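Local coordinates for cerato-platanin-like protein (Moniliophthora perniciosa, PDB 3SUK) that is a secreted fungal protein of the cerato-platanin family whose function is not firmly established, built on a double-psi beta-barrel fold, at residues Q33-P36 and S40-T43. Numbering follows the deposited sequence.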
ATOM      1  N   GLN A  33      -7.143 -12.654  -9.624  1.00 14.78           N
ATOM      2  CA  GLN A  33      -8.520 -12.870 -10.118  1.00 15.76           C
ATOM      3  C   GLN A  33      -9.482 -11.749  -9.717  1.00 16.57           C
ATOM      4  O   GLN A  33     -10.328 -11.342 -10.461  1.00 18.85           O
ATOM      5  CB  GLN A  33      -9.054 -14.248  -9.765  1.00 18.05           C
ATOM      6  CG  GLN A  33      -8.453 -15.353 -10.573  0.20 15.90           C
ATOM      7  CD  GLN A  33      -8.483 -15.079 -12.065  0.20 15.61           C
ATOM      8  OE1 GLN A  33      -9.514 -14.775 -12.618  0.20  8.77           O
ATOM      9  NE2 GLN A  33      -7.302 -15.152 -12.721  0.20 12.41           N
ATOM     10  N   ARG A  34      -9.355 -11.305  -8.483  1.00 12.46           N
ATOM     11  CA  ARG A  34     -10.168 -10.229  -7.984  1.00 13.17           C
ATOM     12  C   ARG A  34      -9.866  -8.901  -8.642  1.00 13.92           C
ATOM     13  O   ARG A  34     -10.753  -8.187  -9.033  1.00 15.23           O
ATOM     14  CB  ARG A  34      -9.992 -10.125  -6.440  1.00 12.42           C
ATOM     15  CG  ARG A  34     -10.384 -11.388  -5.648  1.00 14.40           C
ATOM     16  CD  ARG A  34     -10.160 -11.240  -4.165  1.00 13.60           C
ATOM     17  NE  ARG A  34     -11.123 -10.305  -3.653  1.00 12.06           N
ATOM     18  CZ  ARG A  34     -11.176  -9.905  -2.411  1.00 11.46           C
ATOM     19  NH1 ARG A  34     -10.309 -10.337  -1.527  1.00 11.93           N
ATOM     20  NH2 ARG A  34     -12.111  -9.059  -2.059  1.00 11.77           N
ATOM     21  N   PHE A  35      -8.576  -8.587  -8.708  1.00 13.05           N
ATOM     22  CA  PHE A  35      -8.094  -7.292  -9.183  1.00 13.20           C
ATOM     23  C   PHE A  35      -6.962  -7.494 -10.176  1.00 11.98           C
ATOM     24  O   PHE A  35      -5.819  -7.550  -9.819  1.00 13.23           O
ATOM     25  CB  PHE A  35      -7.592  -6.471  -7.971  1.00 13.19           C
ATOM     26  CG  PHE A  35      -8.605  -6.394  -6.845  1.00 10.64           C
ATOM     27  CD1 PHE A  35      -9.774  -5.647  -6.988  1.00 12.04           C
ATOM     28  CD2 PHE A  35      -8.413  -7.089  -5.680  1.00 12.47           C
ATOM     29  CE1 PHE A  35     -10.704  -5.618  -5.995  1.00 13.03           C
ATOM     30  CE2 PHE A  35      -9.354  -7.039  -4.702  1.00 11.35           C
ATOM     31  CZ  PHE A  35     -10.478  -6.328  -4.854  1.00 12.12           C
ATOM     32  N   PRO A  36      -7.284  -7.612 -11.444  1.00 14.33           N
ATOM     33  CA  PRO A  36      -6.255  -7.936 -12.452  1.00 13.81           C
ATOM     34  C   PRO A  36      -5.156  -6.874 -12.633  1.00 13.47           C
ATOM     35  O   PRO A  36      -4.058  -7.164 -13.008  1.00 13.67           O
ATOM     36  CB  PRO A  36      -7.058  -8.171 -13.754  1.00 15.74           C
ATOM     37  CG  PRO A  36      -8.402  -8.461 -13.354  1.00 18.90           C
ATOM     38  CD  PRO A  36      -8.640  -7.720 -11.998  1.00 14.26           C
ATOM     39  N   SER A  40      -7.467  -1.354 -10.717  1.00 11.58           N
ATOM     40  CA  SER A  40      -8.682  -1.997 -10.253  1.00 12.06           C
ATOM     41  C   SER A  40      -8.851  -2.180  -8.727  1.00 13.10           C
ATOM     42  O   SER A  40      -9.919  -2.435  -8.256  1.00 13.95           O
ATOM     43  CB  SER A  40      -8.902  -3.327 -10.987  1.00 12.79           C
ATOM     44  OG  SER A  40      -8.075  -4.346 -10.502  1.00 15.88           O
ATOM     45  N   VAL A  41      -7.759  -2.099  -7.979  1.00 11.71           N
ATOM     46  CA  VAL A  41      -7.888  -2.182  -6.556  1.00 11.29           C
ATOM     47  C   VAL A  41      -8.745  -0.966  -6.124  1.00 11.59           C
ATOM     48  O   VAL A  41      -8.493   0.108  -6.539  1.00 11.19           O
ATOM     49  CB  VAL A  41      -6.501  -2.140  -5.911  1.00 10.23           C
ATOM     50  CG1 VAL A  41      -6.670  -2.238  -4.409  1.00 10.43           C
ATOM     51  CG2 VAL A  41      -5.621  -3.325  -6.446  1.00 12.04           C
ATOM     52  N   PRO A  42      -9.736  -1.164  -5.262  1.00 10.91           N
ATOM     53  CA  PRO A  42     -10.707  -0.100  -5.029  1.00 12.28           C
ATOM     54  C   PRO A  42     -10.143   1.182  -4.427  1.00 11.51           C
ATOM     55  O   PRO A  42     -10.717   2.209  -4.570  1.00 14.12           O
ATOM     56  CB  PRO A  42     -11.747  -0.761  -4.093  1.00 11.13           C
ATOM     57  CG  PRO A  42     -11.651  -2.177  -4.395  1.00 13.24           C
ATOM     58  CD  PRO A  42     -10.195  -2.423  -4.661  1.00 12.90           C
ATOM     59  N   THR A  43      -9.017   1.095  -3.742  1.00 10.89           N
ATOM     60  CA  THR A  43      -8.418   2.260  -3.101  1.00 10.76           C
ATOM     61  C   THR A  43      -7.353   2.930  -3.991  1.00 10.13           C
ATOM     62  O   THR A  43      -6.722   3.837  -3.580  1.00 10.20           O
ATOM     63  CB  THR A  43      -7.784   1.827  -1.768  1.00  8.97           C
ATOM     64  OG1 THR A  43      -6.865   0.783  -2.038  1.00 10.28           O
ATOM     65  CG2 THR A  43      -8.844   1.265  -0.813  1.00 11.64           C
TER
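Phe35 reaches across a short bend within a long loop to touch Ser40, Val41 and Pro42, a worked example of how an aromatic side chain can pack against residues a few positions further on. The loop joins strands 4-8 and 47-50 of the double-psi beta-barrel, the fold of the cerato-platanin family, and the contact sits at the surface of the molecule, where three residues separate its two halves.

Apolar packing centres on Phe35. Its CG stands anti to its own carbonyl carbon and beside the backbone N (chi1 -51°), and the CD1 and CE1 side of the ring meets the later segment. CE1 rests 3.5 Å from CD of Pro42, the two side chains crossing at about a right angle, and CD1 lies in van der Waals contact with the carbonyl O of Ser40 at 3.5 Å and, slightly farther off, with CA of Val41 at 4.0 Å. Closer to the main chain, CB of Phe35 meets the CG2 methyl of Val41 at 4.0 Å. That valine is buried, and it also touches Met19 and Val81 of strand 74-83, while the phenyl ring touches Met19 and Leu125; the loop is thereby tied to the barrel and the C-terminus. One ring face takes CB of Arg34, 3.4 Å above the plane and offset toward the rim, and the guanidinium of the same arginine pairs in a salt bridge with the terminal carboxylate of Leu125.

The hydroxyl of Ser40 bonds to the carbonyl oxygen of Thr37, in the short link between the two segments, and from there it nestles against Phe35 without bonding to it. With chi1 at 77°, OG sits between the serine's backbone N and carbonyl carbon, 3.2 Å from CA of Phe35 and 3.7 Å from CD of Pro36.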